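Local structure of 4-hydroxythreonine-4-phosphate dehydrogenase (Legionella pneumophila subsp. pneumophila, 6XMY) at residues 24-29 with 297-302; 20-25 with 120-125; 28-33 with 37-42. The protein probably catalyses the NAD(P)-dependent oxidation of 4-(phosphooxy)-L-threonine, a step in the biosynthesis of pyridoxine 5'-phosphate. One frame throughout, in Å; residues are numbered along the deposited sequence. Where two conformers were deposited one is given.

Contact 1: 24-29 with 297-302; sequences PDLCLA and VDHGTA. With NAD (nicotinamide-adenine-dinucleotide), chain B.
Leu26 and His299 meet because their torsions aim them at one another: Leu26 sets CG anti to its own carbonyl carbon (chi1 -66°), while His299 turns CG in between its backbone N and carbonyl carbon (chi1 60°). The two side chains approach from opposite directions, and Leu26 CD1 ends in the plane of the imidazole, at its edge, 3.4 Å from His299 CE1. A looser apolar touch extends the patch, with Leu26 CD1 4.4 Å from Val297 CG1. Val297 also backs the ring, its CB lying over one face, whereas adenine N6A and N7A of NAD lie over the opposite face, N7A 3.2 Å from His299 CG.

The rotation of the imidazole is fixed by its own loop. His299 ND1 donates to Gly300 O at 2.9 Å, the acceptor almost in the ring plane and the N-H arriving on a carbonyl lone pair. Beyond the ring, Gly300 N donates to NAD O2A at 2.8 Å and Ala302 N to NAD O1A at 3.1 Å, two oxygens of the same phosphate, while Thr301 N makes a longer bond of 3.3 Å to NAD O4D. Met316 of helix 314-328 also touches Leu26 and Val297. With ND1 committed as a donor, His299 offers one face to the N6A/N7A edge of the adenine, whose plane is steeply inclined to it, and the adjoining amides probably help to balance the phosphate charge.

Contact 2: 20-25 with 120-125; sequences AGIGPD and TAPVHK. With NAD (nicotinamide-adenine-dinucleotide), chain B.
The apolar part of this contact is small and centres on Gly23 at the start of helix 23-29. Ala121 CB sits 3.7 Å from Gly23 CA, and the ring of Pro122 adds its CD at 4.0 Å from Gly23 CA; the backbones approach to 4.8 Å between the CA atoms of Gly23 and Ala121. Ile22 contributes a looser touch of CG1 on Pro122 CG, and its CD1 reaches onward to the adenine amino group N6A of NAD.

The polar link between the segments runs through one water, which accepts from Gly23 N at 2.9 Å and donates to Pro122 O.

Bonds to the cofactor come from 120-125. Val123 N donates to the carboxamide oxygen O7N of NAD at 3.0 Å, nearly straight at 167°. Lys125 N donates to O3D of the nicotinamide ribose; in the conformer described, one of two, NZ also reaches O2D at 2.8 Å, the chain bent at chi4 (63°). O3D also lies over the centre of one face of the His124 ring, whose ND1 caps Asn127 N. Joining the loop after strand 117-120 to the start of helix 23-29, this forms part of the NAD pocket of a PdxA-family dehydrogenase.

Contact 3: 28-33 with 37-42; sequences LALAET and VVILGD
Leu30 faces Val37 and Ile39, and these three buried side chains make up the close part of the contact. Leu30 CB meets Val37 CG2 at 4.1 Å, a touch made near the root of the leucine. A chi1 of -60° sets Val37 CG1 anti to the carbonyl carbon, which leaves CG2 between the backbone N and that carbon, on the side of Leu30. The other end of Leu30 reaches the strand two residues on, its CD1 coming 4.3 Å from Ile39 CD1. Val37 and Ile39, alternate residues of strand 37-41, both start their side chains toward the helical segment, so one leucine spans two successive positions on the same strand face. The nearest CA atoms, those of Leu30 and Val37, are still 7.8 Å apart, and the two closest touches, both within 4.5 Å, are between side-chain carbons.

The more open side of 28-33 is held by polar bonds within the turn. Leu30 O accepts from Thr33 N at 3.1 Å and from Thr33 OG1 at 2.8 Å, the hydroxyl donor tilted 18° from the carbonyl plane. This double grip ties Thr33, which is partly exposed, back onto Leu30, while Glu32 beside it is exposed.

Together the segments belong to the beta-alpha-beta unit of strand 12-15, helix 23-29 and strand 37-41. Leu317 and Val320 of helix 314-328 also pack on Leu30, and Val320 touches Val37. On the strand side, Ile39 lies between its neighbours, touching Ile14 of strand 12-15 and Leu75 of strand 74-79.

Helix 23-29 runs through all three contacts. Contacts 1 and 2, centred 5 Å apart, share Pro24 and Asp25. Ile22 N and Thr301 O are 3.0 Å apart, a probable hydrogen bond, and Pro122 CG packs 3.2 Å from Gly300 O. Contact 1 meets the adenine, one phosphate and O4D of the nicotinamide ribose; contact 2 meets the carboxamide and the ribose hydroxyls, and Ile22 also reaches the adenine. Contact 3 stands back from the pocket, its centre 11 Å from that of contact 1 and the Leu30 side chain about 12 Å from NAD; Cys27 CB joins it to contact 1, 3.8 Å from Ile39 CG2. The His299 side chain is about 9 Å from the bound zinc ion.

Contact 1: 24-29 with 297-302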
loop_
_atom_site.group_PDB
_atom_site.type_symbol
_atom_site.label_atom_id
_atom_site.label_comp_id
_atom_site.label_asym_id
_atom_site.label_seq_id
_atom_site.Cartn_x
_atom_site.Cartn_y
_atom_site.Cartn_z
ATOM N N PRO A 24 -9.725 -10.789 6.051
ATOM C CA PRO A 24 -11.174 -10.873 6.304
ATOM C C PRO A 24 -11.571 -10.255 7.634
ATOM O O PRO A 24 -12.548 -9.495 7.688
ATOM C CB PRO A 24 -11.447 -12.383 6.243
ATOM C CG PRO A 24 -10.410 -12.895 5.282
ATOM C CD PRO A 24 -9.169 -12.085 5.608
ATOM N N ASP A 25 -10.807 -10.536 8.702
ATOM C CA ASP A 25 -11.107 -9.962 10.012
ATOM C C ASP A 25 -11.140 -8.443 9.940
ATOM O O ASP A 25 -12.012 -7.804 10.540
ATOM C CB ASP A 25 -10.043 -10.374 11.039
ATOM C CG ASP A 25 -9.825 -11.875 11.121
ATOM O OD1 ASP A 25 -9.769 -12.548 10.077
ATOM O OD2 ASP A 25 -9.650 -12.387 12.250
ATOM N N LEU A 26 -10.174 -7.851 9.234
ATOM C CA LEU A 26 -10.102 -6.399 9.136
ATOM C C LEU A 26 -11.276 -5.832 8.353
ATOM O O LEU A 26 -11.782 -4.756 8.685
ATOM C CB LEU A 26 -8.776 -5.992 8.498
ATOM C CG LEU A 26 -7.559 -6.330 9.367
ATOM C CD1 LEU A 26 -6.259 -6.095 8.609
ATOM C CD2 LEU A 26 -7.607 -5.511 10.648
ATOM N N CYS A 27 -11.715 -6.541 7.308
ATOM C CA CYS A 27 -12.892 -6.091 6.573
ATOM C C CYS A 27 -14.135 -6.146 7.449
ATOM O O CYS A 27 -14.983 -5.247 7.394
ATOM C CB CYS A 27 -13.070 -6.932 5.312
ATOM S SG CYS A 27 -11.748 -6.682 4.103
ATOM N N LEU A 28 -14.252 -7.190 8.276
ATOM C CA LEU A 28 -15.391 -7.291 9.179
ATOM C C LEU A 28 -15.401 -6.145 10.180
ATOM O O LEU A 28 -16.474 -5.680 10.575
ATOM C CB LEU A 28 -15.388 -8.648 9.885
ATOM C CG LEU A 28 -15.536 -9.862 8.967
ATOM C CD1 LEU A 28 -15.321 -11.157 9.731
ATOM C CD2 LEU A 28 -16.912 -9.876 8.274
ATOM N N ALA A 29 -14.219 -5.660 10.585
ATOM C CA ALA A 29 -14.146 -4.497 11.466
ATOM C C ALA A 29 -14.772 -3.253 10.847
ATOM O O ALA A 29 -15.191 -2.351 11.582
ATOM C CB ALA A 29 -12.693 -4.215 11.854
ATOM N N VAL A 297 -3.095 -1.562 3.881
ATOM C CA VAL A 297 -2.508 -1.706 5.202
ATOM C C VAL A 297 -0.991 -1.708 5.083
ATOM O O VAL A 297 -0.421 -1.977 4.020
ATOM C CB VAL A 297 -2.987 -2.992 5.888
ATOM C CG1 VAL A 297 -4.475 -2.918 6.181
ATOM C CG2 VAL A 297 -2.623 -4.217 5.047
ATOM N N ASP A 298 -0.328 -1.407 6.202
ATOM C CA ASP A 298 1.130 -1.400 6.280
ATOM C C ASP A 298 1.670 -2.647 6.970
ATOM O O ASP A 298 2.750 -2.614 7.570
ATOM C CB ASP A 298 1.640 -0.141 6.980
ATOM C CG ASP A 298 1.436 -0.190 8.474
ATOM O OD1 ASP A 298 0.529 -0.914 8.933
ATOM O OD2 ASP A 298 2.207 0.475 9.201
ATOM N N HIS A 299 0.935 -3.749 6.905
ATOM C CA HIS A 299 1.313 -4.960 7.607
ATOM C C HIS A 299 0.903 -6.154 6.767
ATOM O O HIS A 299 0.209 -6.023 5.754
ATOM C CB HIS A 299 0.679 -5.020 8.997
ATOM C CG HIS A 299 -0.818 -5.000 8.975
ATOM N ND1 HIS A 299 -1.568 -6.077 8.550
ATOM C CD2 HIS A 299 -1.707 -4.039 9.333
ATOM C CE1 HIS A 299 -2.852 -5.780 8.641
ATOM N NE2 HIS A 299 -2.966 -4.549 9.112
ATOM N N GLY A 300 1.316 -7.328 7.217
ATOM C CA GLY A 300 1.080 -8.565 6.514
ATOM C C GLY A 300 -0.106 -9.340 7.040
ATOM O O GLY A 300 -0.981 -8.809 7.739
ATOM N N THR A 301 -0.113 -10.637 6.715
ATOM C CA THR A 301 -1.274 -11.490 6.903
ATOM C C THR A 301 -1.490 -11.906 8.347
ATOM O O THR A 301 -2.596 -12.329 8.686
ATOM C CB THR A 301 -1.153 -12.731 6.010
ATOM O OG1 THR A 301 0.163 -13.298 6.128
ATOM C CG2 THR A 301 -1.393 -12.360 4.566
ATOM N N ALA A 302 -0.461 -11.841 9.190
ATOM C CA ALA A 302 -0.575 -12.200 10.606
ATOM C C ALA A 302 -1.418 -13.469 10.809
ATOM O O ALA A 302 -2.402 -13.483 11.548
ATOM C CB ALA A 302 -1.103 -11.023 11.429
HETATM P PA NAD B . 3.230 -9.361 9.236
HETATM O O1A NAD B . 2.299 -10.502 8.876
HETATM O O2A NAD B . 2.881 -7.904 9.457
HETATM O O5B NAD B . 3.760 -9.928 10.774
HETATM C C5B NAD B . 4.681 -9.040 11.363
HETATM C C4B NAD B . 4.357 -8.868 12.858
HETATM O O4B NAD B . 3.302 -7.885 12.985
HETATM C C3B NAD B . 3.823 -10.213 13.426
HETATM O O3B NAD B . 4.321 -10.285 14.751
HETATM C C2B NAD B . 2.280 -10.015 13.348
HETATM O O2B NAD B . 1.587 -10.717 14.338
HETATM C C1B NAD B . 2.178 -8.485 13.642
HETATM N N9A NAD B . 1.029 -7.856 12.999
HETATM C C8A NAD B . 0.765 -7.646 11.633
HETATM N N7A NAD B . -0.377 -7.013 11.430
HETATM C C5A NAD B . -0.888 -6.774 12.698
HETATM C C6A NAD B . -2.067 -6.146 13.150
HETATM N N6A NAD B . -2.939 -5.613 12.255
HETATM N N1A NAD B . -2.326 -6.055 14.488
HETATM C C2A NAD B . -1.405 -6.599 15.342
HETATM N N3A NAD B . -0.248 -7.228 15.064
HETATM C C4A NAD B . -0.022 -7.295 13.706
HETATM O O3 NAD B . 4.388 -9.440 8.105
HETATM P PN NAD B . 5.477 -10.566 7.864
HETATM O O1N NAD B . 6.781 -9.982 7.376
HETATM O O2N NAD B . 5.294 -11.677 8.843
HETATM O O5D NAD B . 4.937 -11.320 6.351
HETATM C C5D NAD B . 3.757 -12.048 6.441
HETATM C C4D NAD B . 3.161 -12.109 5.033
HETATM O O4D NAD B . 2.502 -10.842 4.782
HETATM C C3D NAD B . 4.297 -12.236 3.959
HETATM O O3D NAD B . 3.772 -13.037 2.940
HETATM C C2D NAD B . 4.480 -10.778 3.478
HETATM O O2D NAD B . 4.894 -10.646 2.146
HETATM C C1D NAD B . 2.985 -10.359 3.534
HETATM N N1N NAD B . 2.824 -8.865 3.566
HETATM C C2N NAD B . 1.838 -8.360 2.762
HETATM C C3N NAD B . 1.601 -6.983 2.723
HETATM C C7N NAD B . 0.501 -6.548 1.831
HETATM O O7N NAD B . -0.181 -7.369 1.216
HETATM N N7N NAD B . 0.269 -5.190 1.751
HETATM C C4N NAD B . 2.380 -6.114 3.510
HETATM C C5N NAD B . 3.376 -6.668 4.334
HETATM C C6N NAD B . 3.600 -8.059 4.349
#

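Contact 2: 20-25 with 120-125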
loop_
_atom_site.group_PDB
_atom_site.type_symbol
_atom_site.label_atom_id
_atom_site.label_comp_id
_atom_site.label_asym_id
_atom_site.label_seq_id
_atom_site.Cartn_x
_atom_site.Cartn_y
_atom_site.Cartn_z
ATOM N N ALA A 20 -6.922 -16.860 4.659
ATOM C CA ALA A 20 -6.541 -17.510 5.908
ATOM C C ALA A 20 -5.929 -16.538 6.908
ATOM O O ALA A 20 -5.734 -16.915 8.070
ATOM C CB ALA A 20 -5.546 -18.644 5.631
ATOM N N GLY A 21 -5.610 -15.321 6.480
ATOM C CA GLY A 21 -5.012 -14.315 7.325
ATOM C C GLY A 21 -6.033 -13.352 7.894
ATOM O O GLY A 21 -7.245 -13.597 7.874
ATOM N N ILE A 22 -5.536 -12.215 8.392
ATOM C CA ILE A 22 -6.403 -11.268 9.091
ATOM C C ILE A 22 -7.161 -10.332 8.158
ATOM O O ILE A 22 -7.976 -9.534 8.640
ATOM C CB ILE A 22 -5.661 -10.435 10.161
ATOM C CG1 ILE A 22 -4.488 -9.655 9.546
ATOM C CG2 ILE A 22 -5.251 -11.323 11.335
ATOM C CD1 ILE A 22 -3.896 -8.618 10.497
ATOM N N GLY A 23 -6.917 -10.389 6.850
ATOM C CA GLY A 23 -7.620 -9.542 5.906
ATOM C C GLY A 23 -9.132 -9.586 6.071
ATOM O O GLY A 23 -9.788 -8.543 6.199
ATOM N N PRO A 24 -9.725 -10.789 6.051
ATOM C CA PRO A 24 -11.174 -10.873 6.304
ATOM C C PRO A 24 -11.571 -10.255 7.634
ATOM O O PRO A 24 -12.548 -9.495 7.688
ATOM C CB PRO A 24 -11.447 -12.383 6.243
ATOM C CG PRO A 24 -10.410 -12.895 5.282
ATOM C CD PRO A 24 -9.169 -12.085 5.608
ATOM N N ASP A 25 -10.807 -10.536 8.702
ATOM C CA ASP A 25 -11.107 -9.962 10.012
ATOM C C ASP A 25 -11.140 -8.443 9.940
ATOM O O ASP A 25 -12.012 -7.804 10.540
ATOM C CB ASP A 25 -10.043 -10.374 11.039
ATOM C CG ASP A 25 -9.825 -11.875 11.121
ATOM O OD1 ASP A 25 -9.769 -12.548 10.077
ATOM O OD2 ASP A 25 -9.650 -12.387 12.250
ATOM N N THR A 120 -6.426 -2.434 -0.157
ATOM C CA THR A 120 -6.013 -3.832 -0.108
ATOM C C THR A 120 -5.707 -4.281 1.315
ATOM O O THR A 120 -4.819 -3.728 1.979
ATOM C CB THR A 120 -4.814 -4.102 -1.017
ATOM O OG1 THR A 120 -3.720 -3.281 -0.609
ATOM C CG2 THR A 120 -5.147 -3.779 -2.452
ATOM N N ALA A 121 -6.401 -5.325 1.747
ATOM C CA ALA A 121 -6.011 -6.080 2.920
ATOM C C ALA A 121 -4.787 -6.926 2.551
ATOM O O ALA A 121 -4.448 -7.060 1.375
ATOM C CB ALA A 121 -7.197 -6.932 3.388
ATOM N N PRO A 122 -4.081 -7.500 3.528
ATOM C CA PRO A 122 -2.788 -8.112 3.202
ATOM C C PRO A 122 -2.933 -9.445 2.481
ATOM O O PRO A 122 -3.905 -10.180 2.675
ATOM C CB PRO A 122 -2.128 -8.302 4.573
ATOM C CG PRO A 122 -3.276 -8.392 5.536
ATOM C CD PRO A 122 -4.341 -7.485 4.981
ATOM N N VAL A 123 -1.951 -9.735 1.621
ATOM C CA VAL A 123 -1.840 -11.015 0.935
ATOM C C VAL A 123 -0.530 -11.678 1.342
ATOM O O VAL A 123 0.423 -11.023 1.758
ATOM C CB VAL A 123 -1.937 -10.886 -0.601
ATOM C CG1 VAL A 123 -3.238 -10.212 -0.999
ATOM C CG2 VAL A 123 -0.750 -10.124 -1.145
ATOM N N HIS A 124 -0.498 -12.996 1.218
ATOM C CA HIS A 124 0.684 -13.782 1.544
ATOM C C HIS A 124 1.431 -14.070 0.248
ATOM O O HIS A 124 0.973 -14.869 -0.575
ATOM C CB HIS A 124 0.285 -15.071 2.249
ATOM C CG HIS A 124 1.420 -15.719 2.956
ATOM N ND1 HIS A 124 2.333 -16.521 2.306
ATOM C CD2 HIS A 124 1.815 -15.648 4.246
ATOM C CE1 HIS A 124 3.241 -16.928 3.178
ATOM N NE2 HIS A 124 2.944 -16.418 4.362
ATOM N N LYS A 125 2.578 -13.417 0.066
ATOM C CA LYS A 125 3.284 -13.502 -1.209
ATOM C C LYS A 125 3.775 -14.918 -1.485
ATOM O O LYS A 125 3.624 -15.431 -2.600
ATOM C CB LYS A 125 4.441 -12.505 -1.243
ATOM C CG LYS A 125 4.028 -11.057 -1.074
ATOM C CD LYS A 125 5.247 -10.157 -1.160
ATOM C CE LYS A 125 4.928 -8.694 -0.891
ATOM N NZ LYS A 125 4.413 -8.468 0.487
HETATM P PA NAD B . 3.230 -9.361 9.236
HETATM O O1A NAD B . 2.299 -10.502 8.876
HETATM O O2A NAD B . 2.881 -7.904 9.457
HETATM O O5B NAD B . 3.760 -9.928 10.774
HETATM C C5B NAD B . 4.681 -9.040 11.363
HETATM C C4B NAD B . 4.357 -8.868 12.858
HETATM O O4B NAD B . 3.302 -7.885 12.985
HETATM C C3B NAD B . 3.823 -10.213 13.426
HETATM O O3B NAD B . 4.321 -10.285 14.751
HETATM C C2B NAD B . 2.280 -10.015 13.348
HETATM O O2B NAD B . 1.587 -10.717 14.338
HETATM C C1B NAD B . 2.178 -8.485 13.642
HETATM N N9A NAD B . 1.029 -7.856 12.999
HETATM C C8A NAD B . 0.765 -7.646 11.633
HETATM N N7A NAD B . -0.377 -7.013 11.430
HETATM C C5A NAD B . -0.888 -6.774 12.698
HETATM C C6A NAD B . -2.067 -6.146 13.150
HETATM N N6A NAD B . -2.939 -5.613 12.255
HETATM N N1A NAD B . -2.326 -6.055 14.488
HETATM C C2A NAD B . -1.405 -6.599 15.342
HETATM N N3A NAD B . -0.248 -7.228 15.064
HETATM C C4A NAD B . -0.022 -7.295 13.706
HETATM O O3 NAD B . 4.388 -9.440 8.105
HETATM P PN NAD B . 5.477 -10.566 7.864
HETATM O O1N NAD B . 6.781 -9.982 7.376
HETATM O O2N NAD B . 5.294 -11.677 8.843
HETATM O O5D NAD B . 4.937 -11.320 6.351
HETATM C C5D NAD B . 3.757 -12.048 6.441
HETATM C C4D NAD B . 3.161 -12.109 5.033
HETATM O O4D NAD B . 2.502 -10.842 4.782
HETATM C C3D NAD B . 4.297 -12.236 3.959
HETATM O O3D NAD B . 3.772 -13.037 2.940
HETATM C C2D NAD B . 4.480 -10.778 3.478
HETATM O O2D NAD B . 4.894 -10.646 2.146
HETATM C C1D NAD B . 2.985 -10.359 3.534
HETATM N N1N NAD B . 2.824 -8.865 3.566
HETATM C C2N NAD B . 1.838 -8.360 2.762
HETATM C C3N NAD B . 1.601 -6.983 2.723
HETATM C C7N NAD B . 0.501 -6.548 1.831
HETATM O O7N NAD B . -0.181 -7.369 1.216
HETATM N N7N NAD B . 0.269 -5.190 1.751
HETATM C C4N NAD B . 2.380 -6.114 3.510
HETATM C C5N NAD B . 3.376 -6.668 4.334
HETATM C C6N NAD B . 3.600 -8.059 4.349
HETATM O O HOH W 1 -5.119 -11.612 4.938
#

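Contact 3: 28-33 with 37-42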
loop_
_atom_site.group_PDB
_atom_site.type_symbol
_atom_site.label_atom_id
_atom_site.label_comp_id
_atom_site.label_asym_id
_atom_site.label_seq_id
_atom_site.Cartn_x
_atom_site.Cartn_y
_atom_site.Cartn_z
ATOM N N LEU A 28 -14.252 -7.190 8.276
ATOM C CA LEU A 28 -15.391 -7.291 9.179
ATOM C C LEU A 28 -15.401 -6.145 10.180
ATOM O O LEU A 28 -16.474 -5.680 10.575
ATOM C CB LEU A 28 -15.388 -8.648 9.885
ATOM C CG LEU A 28 -15.536 -9.862 8.967
ATOM C CD1 LEU A 28 -15.321 -11.157 9.731
ATOM C CD2 LEU A 28 -16.912 -9.876 8.274
ATOM N N ALA A 29 -14.219 -5.660 10.585
ATOM C CA ALA A 29 -14.146 -4.497 11.466
ATOM C C ALA A 29 -14.772 -3.253 10.847
ATOM O O ALA A 29 -15.191 -2.351 11.582
ATOM C CB ALA A 29 -12.693 -4.215 11.854
ATOM N N LEU A 30 -14.847 -3.183 9.520
ATOM C CA LEU A 30 -15.477 -2.041 8.874
ATOM C C LEU A 30 -16.992 -2.058 9.013
ATOM O O LEU A 30 -17.633 -1.040 8.727
ATOM C CB LEU A 30 -15.075 -2.006 7.396
ATOM C CG LEU A 30 -13.560 -1.899 7.174
ATOM C CD1 LEU A 30 -13.181 -2.019 5.705
ATOM C CD2 LEU A 30 -12.993 -0.605 7.771
ATOM N N ALA A 31 -17.577 -3.183 9.441
ATOM C CA ALA A 31 -19.032 -3.284 9.504
ATOM C C ALA A 31 -19.619 -2.286 10.485
ATOM O O ALA A 31 -20.747 -1.816 10.295
ATOM C CB ALA A 31 -19.455 -4.704 9.884
ATOM N N GLU A 32 -18.872 -1.933 11.520
ATOM C CA GLU A 32 -19.400 -1.039 12.534
ATOM C C GLU A 32 -19.227 0.435 12.200
ATOM O O GLU A 32 -19.737 1.288 12.938
ATOM C CB GLU A 32 -18.792 -1.386 13.894
ATOM C CG GLU A 32 -19.282 -2.732 14.380
ATOM C CD GLU A 32 -20.800 -2.785 14.440
ATOM O OE1 GLU A 32 -21.435 -1.732 14.675
ATOM O OE2 GLU A 32 -21.368 -3.874 14.239
ATOM N N THR A 33 -18.550 0.749 11.104
ATOM C CA THR A 33 -18.338 2.121 10.679
ATOM C C THR A 33 -19.421 2.539 9.691
ATOM O O THR A 33 -20.249 1.738 9.253
ATOM C CB THR A 33 -16.974 2.261 10.005
ATOM O OG1 THR A 33 -17.028 1.686 8.689
ATOM C CG2 THR A 33 -15.893 1.557 10.819
ATOM N N VAL A 37 -17.882 1.367 2.044
ATOM C CA VAL A 37 -17.020 0.300 1.561
ATOM C C VAL A 37 -17.848 -0.855 1.024
ATOM O O VAL A 37 -18.971 -1.117 1.472
ATOM C CB VAL A 37 -16.046 -0.191 2.654
ATOM C CG1 VAL A 37 -15.162 0.955 3.122
ATOM C CG2 VAL A 37 -16.814 -0.816 3.823
ATOM N N VAL A 38 -17.270 -1.547 0.045
ATOM C CA VAL A 38 -17.792 -2.801 -0.482
ATOM C C VAL A 38 -16.634 -3.787 -0.462
ATOM O O VAL A 38 -15.543 -3.464 -0.942
ATOM C CB VAL A 38 -18.325 -2.620 -1.917
ATOM C CG1 VAL A 38 -18.659 -3.979 -2.547
ATOM C CG2 VAL A 38 -19.562 -1.698 -1.912
ATOM N N ILE A 39 -16.855 -4.967 0.117
ATOM C CA ILE A 39 -15.790 -5.943 0.338
ATOM C C ILE A 39 -15.771 -6.946 -0.801
ATOM O O ILE A 39 -16.784 -7.598 -1.070
ATOM C CB ILE A 39 -15.982 -6.688 1.669
ATOM C CG1 ILE A 39 -16.253 -5.712 2.822
ATOM C CG2 ILE A 39 -14.794 -7.599 1.940
ATOM C CD1 ILE A 39 -15.209 -4.619 2.979
ATOM N N LEU A 40 -14.616 -7.112 -1.434
ATOM C CA LEU A 40 -14.387 -8.192 -2.383
ATOM C C LEU A 40 -13.898 -9.407 -1.613
ATOM O O LEU A 40 -12.825 -9.359 -1.008
ATOM C CB LEU A 40 -13.288 -7.809 -3.364
ATOM C CG LEU A 40 -13.603 -6.923 -4.538
ATOM C CD1 LEU A 40 -12.279 -6.595 -5.197
ATOM C CD2 LEU A 40 -14.570 -7.625 -5.523
ATOM N N GLY A 41 -14.663 -10.490 -1.647
ATOM C CA GLY A 41 -14.246 -11.682 -0.937
ATOM C C GLY A 41 -15.344 -12.715 -0.963
ATOM O O GLY A 41 -16.461 -12.473 -1.432
ATOM N N ASP A 42 -15.002 -13.886 -0.445
ATOM C CA ASP A 42 -15.938 -14.999 -0.381
ATOM C C ASP A 42 -16.946 -14.739 0.733
ATOM O O ASP A 42 -16.567 -14.523 1.887
ATOM C CB ASP A 42 -15.137 -16.283 -0.164
ATOM C CG ASP A 42 -15.999 -17.518 -0.057
ATOM O OD1 ASP A 42 -16.895 -17.538 0.797
ATOM O OD2 ASP A 42 -15.761 -18.478 -0.815
#